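Local coordinates for protein ADP-ribosylating toxin CARDS (Mycoplasma pneumoniae, PDB 4TLV) that transfers ADP-ribose from NAD+ to target proteins and causes vacuolation in mammalian cells, acting as the main virulence factor of the bacterium, at residues G96-L99 / L100-M103; D114-M117 / A118-I122; Y278-I282 / K283-T287; P156-P159 / G160-H163; D14-P18 / E19-E23. One frame throughout, in Å; residues are numbered along the deposited sequence.

All five interactions are local, each closed before the next begins, so none nests or crosses. From the N terminus, interaction 5 starts helix 18-24 just after strand 9-14. Interaction 1 lies in helix 92-104 and interaction 2 at the start of helix 115-126; these two touch, M103 packing on A118 and its carbonyl reaching R115. Interaction 4 closes the turn that leads from strand 146-156 toward strand 168-181, on the D2 side of the mART domain. Interaction 3, in D2 itself, closes the hairpin between strands 278-281 and 287-293; its nearest atoms are about 11 Å from interaction 4, whereas interaction 1 lies across the chain's centre from it.

Interaction 1 of 5, residues G96-L99 / L100-M103; sequences GENL and LDLM
Chi1 values of -172° in N98 and 177° in D101 set both CG atoms trans to their backbone nitrogens, and the two polar groups come up close enough for one water to join them. The water gives its hydrogens to N98 OD1 at 2.8 Å and to D101 OD2 at 2.7 Å, so it separates two acceptors that could not bond each other. D101 has its stronger partners elsewhere: OD1 bonds Q105 and also S529, which ties this helix to the D3 domain. The other branch of the N98 amide, ND2, passes at 3.8 Å from L102 CD1, the two side chains running aslant to each other. L102 CD1 also lies 4.4 Å from L99 CD2, a looser apolar touch. One turn on from L99, M103 bends at chi3 (-50°), which brings its methyl back alongside the L99 carbonyl, CE to L99 O being 3.8 Å, while CG of M103 presses on that same L99 O at 3.2 Å. M103 then packs on A118 of helix 115-126, and L99 faces F35 and F36. E97 forms salt bridges with R93 and R126. Underneath run the regular i to i+4 backbone bonds, such as L102 N to N98 O at 2.9 Å: this is a mostly buried stretch of alpha helix 92-104 in the mART domain, packed against helices 35-40 and 115-126.

Interaction 2 of 5, residues D114-M117 / A118-I122; sequences DREM and AQMGI. With GOL (glycerol), chain J.
R115 and Q119 run side by side up the first turns of helix 115-126, which D114 opens as N-cap: its OD1 takes M117 N at 3.0 Å. Along the arginine, R115 CB comes no nearer than 4.2 Å to glycerol O1. R115 CG then lies 3.4 Å from Q119 OE1, and CD is almost as near that oxygen, so the amide oxygen rests against the CG-CD part of the arginine. A bend at chi3 (75°) follows and turns the guanidinium, its plane only 14° from that of the amide, toward the glycerol. R115 NE gives its hydrogen to glycerol O1 at 3.0 Å, near the guanidinium plane; R115 NH2 has glycerol C1 at 3.2 Å, against the group's edge. NH1 reaches back to the M103 carbonyl on helix 92-104. Q119 OE1 has R104 as its polar partner, and R104 and E522 also bond the glycerol, probably a crystallisation additive. Q119 NE2 makes a weak bond to glycerol O2, 3.3 Å away.

Interaction 3 of 5, residues Y278-I282 / K283-T287; sequences YLRGI and KTQKT
The chain doubles back so that R280 and T287 face each other as an antiparallel non-hydrogen-bonded pair, with G281 N bonded to K286 O at 2.9 Å and Q285, its phi positive, completing the reversal. On the face that R280 and T287 share, the arginine bends at chi3 (-68°) and offers its side edge to the threonine: NE reaches T287 OG1 at 2.8 Å and NH2 the same T287 OG1 at 3.2 Å, with the oxygen close to the guanidinium plane. T287 CG2 lies at the edge of the Y278 ring, 4.2 Å from Y278 CD2. This is the first beta hairpin of the D2 beta-trefoil domain, strand 278-281 pairing also with strand 415-421. In the loop, Q285 folds at chi2 and sends NE2 to I282 O at 3.0 Å, from above the carbonyl plane, while its OE1 rests 3.5 Å from R280 CD. T284 OG1 accepts K286 N at 3.1 Å, an ST turn, and bonds E416 as well.

Interaction 4 of 5, residues P156-P159 / G160-H163; sequences PVEP and GHAH. With ACT (acetate ion), chain M.
V157 meets the far side of the turn through its carbonyl, whose O sits 3.5 Å from A162 CB; its backbone pairs with V170, and its side chain packs on V422 and A429 of D2. E158 carries most of the contact. With phi positive at 45°, it swings its carbonyl into the turn, and that single oxygen is gripped twice: by A162 N at 3.0 Å, nearly head-on, and by H161 N at 3.2 Å. The side chain extends beyond CG and crosses that of H161 at about a right angle, E158 OE2 reaching H161 CB at 3.4 Å while OE1 lies by the A162 methyl. Together the residues 158-161 form a type II beta turn, P159 and G160 at its corners, in the link between antiparallel strands 146-156 and 168-181 of the mART sheet. D423 of D2 brings a second carboxylate close to E158, which would probably raise the proton affinity of one of them. P159, next, turns its carbonyl toward the imidazole, O to H161 CD2 being 3.4 Å. Past the turn, H163 N and ND1 bond OXT of an acetate, probably from the crystallisation liquor and less surely placed; H163 NE2 bonds E273 of the KELED trafficking motif.

Interaction 5 of 5, residues D14-P18 / E19-E23; sequences DLRSP and EEIFE
R16 and E20 meet with their flat groups nearly perpendicular, the guanidinium and carboxylate planes 85° apart. Only NH1 of the arginine makes the salt bridge, 2.9 Å from E20 OE2, and its hydrogen bonding to either oxygen is weak in geometry. The R16 chain crosses the glutamate aslant, R16 CD 3.4 Å from E20 OE2, while R16 CB touches I21 CD1 at 3.7 Å. The guanidinium has a second partner, D234, in a long and weak ion pair through NE. P18 meets F22 differently: the proline CB stands over the middle of the ring, 3.8 Å from the F22 ring centroid and 8° off its normal, a CH-pi contact. F22 chi1 of -77° carries the ring back over the proline, and A149 of strand 146-156 touches both residues. Between these two pairs S17 takes the N-cap position. Its carbonyl accepts I21 N at 3.1 Å, and a water bonded to S17 N at 2.9 Å donates to E20 OE1, standing where a capping box would have a direct bond from N-cap nitrogen to glutamate. Serine N-cap, proline in the first turn and glutamates after it form a typical helix start, here of helix 18-24, lying against the mART sheet.

Interaction 1 of 5, residues G96-L99 / L100-M103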
loop_
_atom_site.group_PDB
_atom_site.type_symbol
_atom_site.label_atom_id
_atom_site.label_comp_id
_atom_site.label_asym_id
_atom_site.label_seq_id
_atom_site.Cartn_x
_atom_site.Cartn_y
_atom_site.Cartn_z
ATOM N N GLY A 96 -11.370 0.889 -8.621
ATOM C CA GLY A 96 -11.973 2.009 -7.920
ATOM C C GLY A 96 -11.581 3.349 -8.519
ATOM O O GLY A 96 -12.417 4.230 -8.664
ATOM N N GLU A 97 -10.315 3.508 -8.885
ATOM C CA GLU A 97 -9.872 4.768 -9.482
ATOM C C GLU A 97 -10.554 5.046 -10.827
ATOM O O GLU A 97 -10.837 6.197 -11.184
ATOM C CB GLU A 97 -8.362 4.767 -9.685
ATOM C CG GLU A 97 -7.567 4.760 -8.376
ATOM C CD GLU A 97 -7.950 5.903 -7.465
ATOM O OE1 GLU A 97 -7.694 7.082 -7.833
ATOM O OE2 GLU A 97 -8.514 5.630 -6.381
ATOM N N ASN A 98 -10.782 3.987 -11.587
ATOM C CA ASN A 98 -11.464 4.107 -12.863
ATOM C C ASN A 98 -12.904 4.579 -12.633
ATOM O O ASN A 98 -13.397 5.482 -13.324
ATOM C CB ASN A 98 -11.406 2.770 -13.640
ATOM C CG ASN A 98 -11.940 2.893 -15.057
ATOM O OD1 ASN A 98 -11.423 3.664 -15.860
ATOM N ND2 ASN A 98 -12.997 2.138 -15.364
ATOM N N LEU A 99 -13.561 3.995 -11.642
ATOM C CA LEU A 99 -14.924 4.389 -11.277
ATOM C C LEU A 99 -14.991 5.849 -10.797
ATOM O O LEU A 99 -15.927 6.577 -11.133
ATOM C CB LEU A 99 -15.514 3.426 -10.239
ATOM C CG LEU A 99 -15.765 1.994 -10.739
ATOM C CD1 LEU A 99 -16.366 1.152 -9.648
ATOM C CD2 LEU A 99 -16.665 1.978 -11.983
ATOM N N LEU A 100 -13.986 6.283 -10.042
ATOM C CA LEU A 100 -13.915 7.682 -9.623
ATOM C C LEU A 100 -13.839 8.598 -10.848
ATOM O O LEU A 100 -14.585 9.568 -10.957
ATOM C CB LEU A 100 -12.705 7.923 -8.718
ATOM C CG LEU A 100 -12.514 9.406 -8.376
ATOM C CD1 LEU A 100 -13.649 9.920 -7.497
ATOM C CD2 LEU A 100 -11.141 9.586 -7.696
ATOM N N ASP A 101 -12.923 8.280 -11.756
ATOM C CA ASP A 101 -12.777 8.997 -13.014
ATOM C C ASP A 101 -14.136 9.099 -13.729
ATOM O O ASP A 101 -14.599 10.191 -14.027
ATOM C CB ASP A 101 -11.758 8.253 -13.879
ATOM C CG ASP A 101 -11.570 8.864 -15.252
ATOM O OD1 ASP A 101 -11.769 10.086 -15.415
ATOM O OD2 ASP A 101 -11.177 8.111 -16.172
ATOM N N LEU A 102 -14.779 7.965 -13.982
ATOM C CA LEU A 102 -16.072 7.983 -14.661
ATOM C C LEU A 102 -17.099 8.859 -13.923
ATOM O O LEU A 102 -17.826 9.629 -14.552
ATOM C CB LEU A 102 -16.599 6.567 -14.867
ATOM C CG LEU A 102 -15.719 5.698 -15.783
ATOM C CD1 LEU A 102 -16.142 4.271 -15.691
ATOM C CD2 LEU A 102 -15.765 6.193 -17.228
ATOM N N MET A 103 -17.162 8.741 -12.599
ATOM C CA MET A 103 -18.064 9.566 -11.803
ATOM C C MET A 103 -17.760 11.059 -11.930
ATOM O O MET A 103 -18.679 11.864 -12.047
ATOM C CB MET A 103 -18.075 9.129 -10.332
ATOM C CG MET A 103 -18.686 7.744 -10.135
ATOM S SD MET A 103 -18.918 7.337 -8.397
ATOM C CE MET A 103 -17.299 7.732 -7.746
HETATM O O HOH W 1 -9.785 5.891 -15.765
#

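Interaction 2 of 5, residues D114-M117 / A118-I122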
loop_
_atom_site.group_PDB
_atom_site.type_symbol
_atom_site.label_atom_id
_atom_site.label_comp_id
_atom_site.label_asym_id
_atom_site.label_seq_id
_atom_site.Cartn_x
_atom_site.Cartn_y
_atom_site.Cartn_z
ATOM N N ASP A 114 -25.581 7.489 -4.707
ATOM C CA ASP A 114 -25.158 8.665 -5.460
ATOM C C ASP A 114 -23.646 8.855 -5.410
ATOM O O ASP A 114 -22.948 8.086 -4.764
ATOM C CB ASP A 114 -25.893 9.925 -4.981
ATOM C CG ASP A 114 -25.653 10.249 -3.492
ATOM O OD1 ASP A 114 -24.609 9.862 -2.911
ATOM O OD2 ASP A 114 -26.518 10.934 -2.898
ATOM N N ARG A 115 -23.149 9.884 -6.083
ATOM C CA ARG A 115 -21.710 10.080 -6.185
ATOM C C ARG A 115 -21.036 10.365 -4.832
ATOM O O ARG A 115 -19.943 9.872 -4.569
ATOM C CB ARG A 115 -21.363 11.169 -7.191
ATOM C CG ARG A 115 -19.848 11.341 -7.371
ATOM C CD ARG A 115 -19.525 12.276 -8.496
ATOM N NE ARG A 115 -19.754 13.677 -8.147
ATOM C CZ ARG A 115 -19.523 14.687 -8.979
ATOM N NH1 ARG A 115 -19.055 14.454 -10.195
ATOM N NH2 ARG A 115 -19.744 15.934 -8.597
ATOM N N GLU A 116 -21.682 11.158 -3.986
ATOM C CA GLU A 116 -21.128 11.449 -2.665
ATOM C C GLU A 116 -20.882 10.145 -1.901
ATOM O O GLU A 116 -19.808 9.940 -1.333
ATOM C CB GLU A 116 -22.047 12.387 -1.868
ATOM C CG GLU A 116 -21.513 12.744 -0.474
ATOM C CD GLU A 116 -22.466 13.633 0.339
ATOM O OE1 GLU A 116 -23.588 13.920 -0.142
ATOM O OE2 GLU A 116 -22.089 14.043 1.463
ATOM N N MET A 117 -21.868 9.257 -1.904
ATOM C CA MET A 117 -21.721 7.963 -1.249
ATOM C C MET A 117 -20.625 7.111 -1.889
ATOM O O MET A 117 -19.865 6.441 -1.189
ATOM C CB MET A 117 -23.043 7.192 -1.284
ATOM C CG MET A 117 -24.160 7.835 -0.488
ATOM S SD MET A 117 -25.756 7.044 -0.825
ATOM C CE MET A 117 -25.495 5.364 -0.222
ATOM N N ALA A 118 -20.556 7.114 -3.219
ATOM C CA ALA A 118 -19.544 6.316 -3.905
ATOM C C ALA A 118 -18.148 6.813 -3.543
ATOM O O ALA A 118 -17.217 6.020 -3.369
ATOM C CB ALA A 118 -19.752 6.350 -5.417
ATOM N N GLN A 119 -17.996 8.128 -3.435
ATOM C CA GLN A 119 -16.702 8.704 -3.075
ATOM C C GLN A 119 -16.281 8.365 -1.637
ATOM O O GLN A 119 -15.084 8.246 -1.342
ATOM C CB GLN A 119 -16.676 10.219 -3.355
ATOM C CG GLN A 119 -16.626 10.482 -4.868
ATOM C CD GLN A 119 -16.809 11.935 -5.230
ATOM O OE1 GLN A 119 -16.693 12.236 -6.514
ATOM N NE2 GLN A 119 -17.050 12.785 -4.358
ATOM N N MET A 120 -17.258 8.183 -0.756
ATOM C CA MET A 120 -16.971 7.671 0.581
ATOM C C MET A 120 -16.446 6.246 0.487
ATOM O O MET A 120 -15.519 5.866 1.206
ATOM C CB MET A 120 -18.220 7.673 1.457
ATOM C CG MET A 120 -18.715 9.052 1.856
ATOM S SD MET A 120 -20.311 8.908 2.692
ATOM C CE MET A 120 -20.617 10.639 3.064
ATOM N N GLY A 121 -17.048 5.456 -0.392
ATOM C CA GLY A 121 -16.583 4.099 -0.645
ATOM C C GLY A 121 -15.159 4.073 -1.196
ATOM O O GLY A 121 -14.321 3.273 -0.754
ATOM N N ILE A 122 -14.888 4.938 -2.170
ATOM C CA ILE A 122 -13.566 5.022 -2.776
ATOM C C ILE A 122 -12.534 5.481 -1.738
ATOM O O ILE A 122 -11.408 4.992 -1.718
ATOM C CB ILE A 122 -13.547 5.966 -4.023
ATOM C CG1 ILE A 122 -14.425 5.410 -5.160
ATOM C CG2 ILE A 122 -12.125 6.151 -4.555
ATOM C CD1 ILE A 122 -14.057 4.040 -5.582
HETATM C C1 GOL J . -20.286 16.197 -5.464
HETATM O O1 GOL J . -20.237 14.785 -5.432
HETATM C C2 GOL J . -19.111 16.793 -4.694
HETATM O O2 GOL J . -17.978 15.960 -4.810
HETATM C C3 GOL J . -18.768 18.154 -5.276
HETATM O O3 GOL J . -17.960 17.994 -6.421
#

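Interaction 3 of 5, residues Y278-I282 / K283-T287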
loop_
_atom_site.group_PDB
_atom_site.type_symbol
_atom_site.label_atom_id
_atom_site.label_comp_id
_atom_site.label_asym_id
_atom_site.label_seq_id
_atom_site.Cartn_x
_atom_site.Cartn_y
_atom_site.Cartn_z
ATOM N N TYR A 278 15.106 -1.540 19.472
ATOM C CA TYR A 278 16.410 -2.054 19.901
ATOM C C TYR A 278 16.849 -3.242 19.065
ATOM O O TYR A 278 16.095 -4.189 18.885
ATOM C CB TYR A 278 16.337 -2.515 21.356
ATOM C CG TYR A 278 16.207 -1.405 22.364
ATOM C CD1 TYR A 278 14.996 -0.762 22.567
ATOM C CD2 TYR A 278 17.293 -1.018 23.130
ATOM C CE1 TYR A 278 14.874 0.246 23.500
ATOM C CE2 TYR A 278 17.188 -0.013 24.074
ATOM C CZ TYR A 278 15.977 0.620 24.250
ATOM O OH TYR A 278 15.874 1.615 25.181
ATOM N N LEU A 279 18.085 -3.193 18.577
ATOM C CA LEU A 279 18.646 -4.273 17.785
ATOM C C LEU A 279 19.911 -4.820 18.442
ATOM O O LEU A 279 20.614 -4.101 19.150
ATOM C CB LEU A 279 18.958 -3.781 16.370
ATOM C CG LEU A 279 17.730 -3.217 15.654
ATOM C CD1 LEU A 279 17.926 -1.743 15.407
ATOM C CD2 LEU A 279 17.435 -3.959 14.364
ATOM N N ARG A 280 20.195 -6.090 18.194
ATOM C CA ARG A 280 21.377 -6.738 18.753
ATOM C C ARG A 280 22.168 -7.431 17.646
ATOM O O ARG A 280 21.597 -8.085 16.767
ATOM C CB ARG A 280 20.974 -7.725 19.857
ATOM C CG ARG A 280 22.140 -8.362 20.611
ATOM C CD ARG A 280 21.650 -9.017 21.903
ATOM N NE ARG A 280 21.201 -8.014 22.865
ATOM C CZ ARG A 280 20.431 -8.267 23.919
ATOM N NH1 ARG A 280 20.007 -9.506 24.160
ATOM N NH2 ARG A 280 20.086 -7.276 24.731
ATOM N N GLY A 281 23.484 -7.239 17.669
ATOM C CA GLY A 281 24.367 -7.874 16.710
ATOM C C GLY A 281 24.493 -9.332 17.077
ATOM O O GLY A 281 24.645 -9.665 18.247
ATOM N N ILE A 282 24.422 -10.196 16.072
ATOM C CA ILE A 282 24.342 -11.637 16.284
ATOM C C ILE A 282 25.571 -12.235 16.967
ATOM O O ILE A 282 25.446 -13.077 17.858
ATOM C CB ILE A 282 24.086 -12.367 14.960
ATOM C CG1 ILE A 282 22.649 -12.109 14.522
ATOM C CG2 ILE A 282 24.316 -13.860 15.118
ATOM C CD1 ILE A 282 21.670 -12.282 15.651
ATOM N N LYS A 283 26.752 -11.796 16.556
ATOM C CA LYS A 283 27.988 -12.344 17.105
ATOM C C LYS A 283 28.517 -11.516 18.280
ATOM O O LYS A 283 28.765 -12.053 19.363
ATOM C CB LYS A 283 29.049 -12.485 16.008
ATOM C CG LYS A 283 30.229 -13.366 16.404
ATOM C CD LYS A 283 31.081 -13.732 15.197
ATOM C CE LYS A 283 32.226 -14.658 15.592
ATOM N NZ LYS A 283 33.118 -14.977 14.437
ATOM N N THR A 284 28.675 -10.212 18.067
ATOM C CA THR A 284 29.196 -9.324 19.099
ATOM C C THR A 284 28.248 -9.224 20.285
ATOM O O THR A 284 28.662 -8.898 21.392
ATOM C CB THR A 284 29.404 -7.899 18.568
ATOM O OG1 THR A 284 28.128 -7.291 18.322
ATOM C CG2 THR A 284 30.223 -7.909 17.289
ATOM N N GLN A 285 26.966 -9.474 20.039
ATOM C CA GLN A 285 25.935 -9.330 21.064
ATOM C C GLN A 285 25.779 -7.893 21.574
ATOM O O GLN A 285 25.171 -7.655 22.615
ATOM C CB GLN A 285 26.183 -10.295 22.227
ATOM C CG GLN A 285 25.902 -11.751 21.877
ATOM C CD GLN A 285 24.430 -12.007 21.586
ATOM O OE1 GLN A 285 23.583 -11.824 22.596
ATOM N NE2 GLN A 285 24.059 -12.357 20.463
ATOM N N LYS A 286 26.328 -6.939 20.834
ATOM C CA LYS A 286 26.171 -5.535 21.170
ATOM C C LYS A 286 24.753 -5.081 20.847
ATOM O O LYS A 286 24.148 -5.552 19.885
ATOM C CB LYS A 286 27.185 -4.685 20.404
ATOM C CG LYS A 286 28.623 -4.886 20.876
ATOM C CD LYS A 286 29.600 -4.034 20.088
ATOM C CE LYS A 286 31.021 -4.254 20.586
ATOM N NZ LYS A 286 31.998 -3.343 19.930
ATOM N N THR A 287 24.237 -4.159 21.651
ATOM C CA THR A 287 22.853 -3.714 21.515
ATOM C C THR A 287 22.793 -2.250 21.124
ATOM O O THR A 287 23.556 -1.428 21.640
ATOM C CB THR A 287 22.064 -3.956 22.819
ATOM O OG1 THR A 287 22.114 -5.355 23.136
ATOM C CG2 THR A 287 20.591 -3.522 22.668
#

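Interaction 4 of 5, residues P156-P159 / G160-H163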
loop_
_atom_site.group_PDB
_atom_site.type_symbol
_atom_site.label_atom_id
_atom_site.label_comp_id
_atom_site.label_asym_id
_atom_site.label_seq_id
_atom_site.Cartn_x
_atom_site.Cartn_y
_atom_site.Cartn_z
ATOM N N PRO A 156 1.763 -15.922 19.771
ATOM C CA PRO A 156 2.017 -14.703 20.546
ATOM C C PRO A 156 3.496 -14.308 20.522
ATOM O O PRO A 156 4.373 -15.172 20.523
ATOM C CB PRO A 156 1.607 -15.081 21.979
ATOM C CG PRO A 156 1.563 -16.588 22.012
ATOM C CD PRO A 156 1.330 -17.066 20.600
ATOM N N VAL A 157 3.755 -13.008 20.540
ATOM C CA VAL A 157 5.106 -12.475 20.686
ATOM C C VAL A 157 5.554 -12.526 22.159
ATOM O O VAL A 157 4.826 -12.096 23.046
ATOM C CB VAL A 157 5.164 -11.028 20.170
ATOM C CG1 VAL A 157 6.563 -10.421 20.376
ATOM C CG2 VAL A 157 4.764 -10.986 18.673
ATOM N N GLU A 158 6.757 -13.036 22.413
ATOM C CA GLU A 158 7.275 -13.132 23.785
ATOM C C GLU A 158 6.249 -13.670 24.803
ATOM O O GLU A 158 5.968 -13.014 25.800
ATOM C CB GLU A 158 7.788 -11.762 24.277
ATOM C CG GLU A 158 8.788 -11.878 25.442
ATOM C CD GLU A 158 8.948 -10.611 26.267
ATOM O OE1 GLU A 158 8.162 -9.652 26.094
ATOM O OE2 GLU A 158 9.867 -10.588 27.115
ATOM N N PRO A 159 5.693 -14.866 24.567
ATOM C CA PRO A 159 4.611 -15.344 25.445
ATOM C C PRO A 159 5.034 -15.485 26.912
ATOM O O PRO A 159 6.193 -15.775 27.209
ATOM C CB PRO A 159 4.284 -16.725 24.866
ATOM C CG PRO A 159 5.530 -17.154 24.208
ATOM C CD PRO A 159 6.094 -15.890 23.595
ATOM N N GLY A 160 4.084 -15.286 27.818
ATOM C CA GLY A 160 4.353 -15.402 29.231
ATOM C C GLY A 160 4.957 -14.128 29.798
ATOM O O GLY A 160 5.009 -13.961 31.013
ATOM N N HIS A 161 5.418 -13.228 28.930
ATOM C CA HIS A 161 6.112 -12.028 29.406
ATOM C C HIS A 161 5.573 -10.705 28.839
ATOM O O HIS A 161 5.460 -9.715 29.558
ATOM C CB HIS A 161 7.610 -12.138 29.117
ATOM C CG HIS A 161 8.258 -13.343 29.733
ATOM N ND1 HIS A 161 8.578 -13.414 31.069
ATOM C CD2 HIS A 161 8.643 -14.523 29.187
ATOM C CE1 HIS A 161 9.133 -14.588 31.326
ATOM N NE2 HIS A 161 9.190 -15.275 30.200
ATOM N N ALA A 162 5.270 -10.674 27.548
ATOM C CA ALA A 162 4.818 -9.419 26.932
ATOM C C ALA A 162 3.560 -8.921 27.624
ATOM O O ALA A 162 2.658 -9.707 27.899
ATOM C CB ALA A 162 4.550 -9.624 25.440
ATOM N N HIS A 163 3.482 -7.620 27.894
ATOM C CA HIS A 163 2.239 -7.069 28.425
ATOM C C HIS A 163 1.200 -7.038 27.316
ATOM O O HIS A 163 1.543 -7.068 26.132
ATOM C CB HIS A 163 2.443 -5.679 29.033
ATOM C CG HIS A 163 2.541 -4.578 28.020
ATOM N ND1 HIS A 163 3.704 -4.293 27.336
ATOM C CD2 HIS A 163 1.624 -3.676 27.594
ATOM C CE1 HIS A 163 3.496 -3.268 26.525
ATOM N NE2 HIS A 163 2.242 -2.877 26.661
HETATM C C ACT M . 6.577 -6.080 26.164
HETATM O O ACT M . 5.982 -5.646 25.148
HETATM O OXT ACT M . 5.993 -5.940 27.265
HETATM C CH3 ACT M . 7.919 -6.742 26.072
#

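Interaction 5 of 5, residues D14-P18 / E19-E23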
loop_
_atom_site.group_PDB
_atom_site.type_symbol
_atom_site.label_atom_id
_atom_site.label_comp_id
_atom_site.label_asym_id
_atom_site.label_seq_id
_atom_site.Cartn_x
_atom_site.Cartn_y
_atom_site.Cartn_z
ATOM N N ASP A 14 -6.543 -19.332 3.621
ATOM C CA ASP A 14 -7.839 -19.981 3.684
ATOM C C ASP A 14 -7.701 -21.149 4.657
ATOM O O ASP A 14 -6.663 -21.788 4.704
ATOM C CB ASP A 14 -8.208 -20.487 2.282
ATOM C CG ASP A 14 -9.688 -20.725 2.109
ATOM O OD1 ASP A 14 -10.238 -21.609 2.797
ATOM O OD2 ASP A 14 -10.305 -20.047 1.256
ATOM N N LEU A 15 -8.736 -21.421 5.441
ATOM C CA LEU A 15 -8.653 -22.505 6.420
ATOM C C LEU A 15 -8.824 -23.889 5.784
ATOM O O LEU A 15 -8.470 -24.900 6.387
ATOM C CB LEU A 15 -9.648 -22.282 7.565
ATOM C CG LEU A 15 -9.075 -21.392 8.682
ATOM C CD1 LEU A 15 -8.818 -19.987 8.189
ATOM C CD2 LEU A 15 -9.981 -21.369 9.909
ATOM N N ARG A 16 -9.339 -23.939 4.559
ATOM C CA ARG A 16 -9.469 -25.215 3.861
ATOM C C ARG A 16 -8.096 -25.781 3.503
ATOM O O ARG A 16 -7.187 -25.043 3.118
ATOM C CB ARG A 16 -10.324 -25.066 2.609
ATOM C CG ARG A 16 -11.739 -24.604 2.891
ATOM C CD ARG A 16 -12.540 -24.506 1.609
ATOM N NE ARG A 16 -13.819 -23.838 1.829
ATOM C CZ ARG A 16 -14.958 -24.475 2.085
ATOM N NH1 ARG A 16 -14.976 -25.802 2.142
ATOM N NH2 ARG A 16 -16.078 -23.788 2.277
ATOM N N SER A 17 -7.957 -27.098 3.624
ATOM C CA SER A 17 -6.684 -27.788 3.423
ATOM C C SER A 17 -6.312 -27.953 1.953
ATOM O O SER A 17 -7.165 -27.901 1.075
ATOM C CB SER A 17 -6.746 -29.173 4.076
ATOM O OG SER A 17 -7.675 -29.984 3.383
ATOM N N PRO A 18 -5.021 -28.148 1.681
ATOM C CA PRO A 18 -4.617 -28.315 0.282
ATOM C C PRO A 18 -5.302 -29.503 -0.386
ATOM O O PRO A 18 -5.550 -29.471 -1.597
ATOM C CB PRO A 18 -3.105 -28.521 0.386
ATOM C CG PRO A 18 -2.723 -27.751 1.603
ATOM C CD PRO A 18 -3.863 -27.980 2.571
ATOM N N GLU A 19 -5.631 -30.534 0.386
ATOM C CA GLU A 19 -6.299 -31.676 -0.214
ATOM C C GLU A 19 -7.553 -31.203 -0.944
ATOM O O GLU A 19 -7.829 -31.631 -2.067
ATOM C CB GLU A 19 -6.652 -32.735 0.835
ATOM C CG GLU A 19 -7.348 -33.955 0.237
ATOM C CD GLU A 19 -7.963 -34.858 1.295
ATOM O OE1 GLU A 19 -7.649 -34.673 2.492
ATOM O OE2 GLU A 19 -8.763 -35.748 0.929
ATOM N N GLU A 20 -8.310 -30.308 -0.320
ATOM C CA GLU A 20 -9.525 -29.795 -0.955
ATOM C C GLU A 20 -9.239 -28.764 -2.061
ATOM O O GLU A 20 -9.750 -28.870 -3.175
ATOM C CB GLU A 20 -10.441 -29.164 0.084
ATOM C CG GLU A 20 -11.785 -28.741 -0.491
ATOM C CD GLU A 20 -12.655 -28.015 0.529
ATOM O OE1 GLU A 20 -12.379 -28.111 1.752
ATOM O OE2 GLU A 20 -13.620 -27.349 0.101
ATOM N N ILE A 21 -8.439 -27.757 -1.732
ATOM C CA ILE A 21 -8.163 -26.654 -2.657
ATOM C C ILE A 21 -7.406 -27.104 -3.906
ATOM O O ILE A 21 -7.723 -26.675 -5.014
ATOM C CB ILE A 21 -7.364 -25.533 -1.958
ATOM C CG1 ILE A 21 -8.123 -25.009 -0.724
ATOM C CG2 ILE A 21 -7.018 -24.401 -2.955
ATOM C CD1 ILE A 21 -9.547 -24.533 -1.018
ATOM N N PHE A 22 -6.393 -27.952 -3.726
ATOM C CA PHE A 22 -5.590 -28.445 -4.847
ATOM C C PHE A 22 -6.461 -29.195 -5.847
ATOM O O PHE A 22 -6.138 -29.265 -7.025
ATOM C CB PHE A 22 -4.435 -29.353 -4.384
ATOM C CG PHE A 22 -3.245 -28.609 -3.807
ATOM C CD1 PHE A 22 -3.263 -27.227 -3.650
ATOM C CD2 PHE A 22 -2.106 -29.307 -3.413
ATOM C CE1 PHE A 22 -2.150 -26.546 -3.120
ATOM C CE2 PHE A 22 -1.007 -28.655 -2.878
ATOM C CZ PHE A 22 -1.020 -27.266 -2.730
ATOM N N GLU A 23 -7.574 -29.738 -5.366
ATOM C CA GLU A 23 -8.471 -30.508 -6.216
ATOM C C GLU A 23 -9.617 -29.679 -6.803
ATOM O O GLU A 23 -10.018 -29.890 -7.945
ATOM C CB GLU A 23 -9.045 -31.699 -5.443
ATOM C CG GLU A 23 -10.250 -32.312 -6.137
ATOM C CD GLU A 23 -10.419 -33.779 -5.833
ATOM O OE1 GLU A 23 -10.207 -34.173 -4.664
ATOM O OE2 GLU A 23 -10.764 -34.537 -6.767
HETATM O O HOH W 2 -10.434 -28.650 3.854
#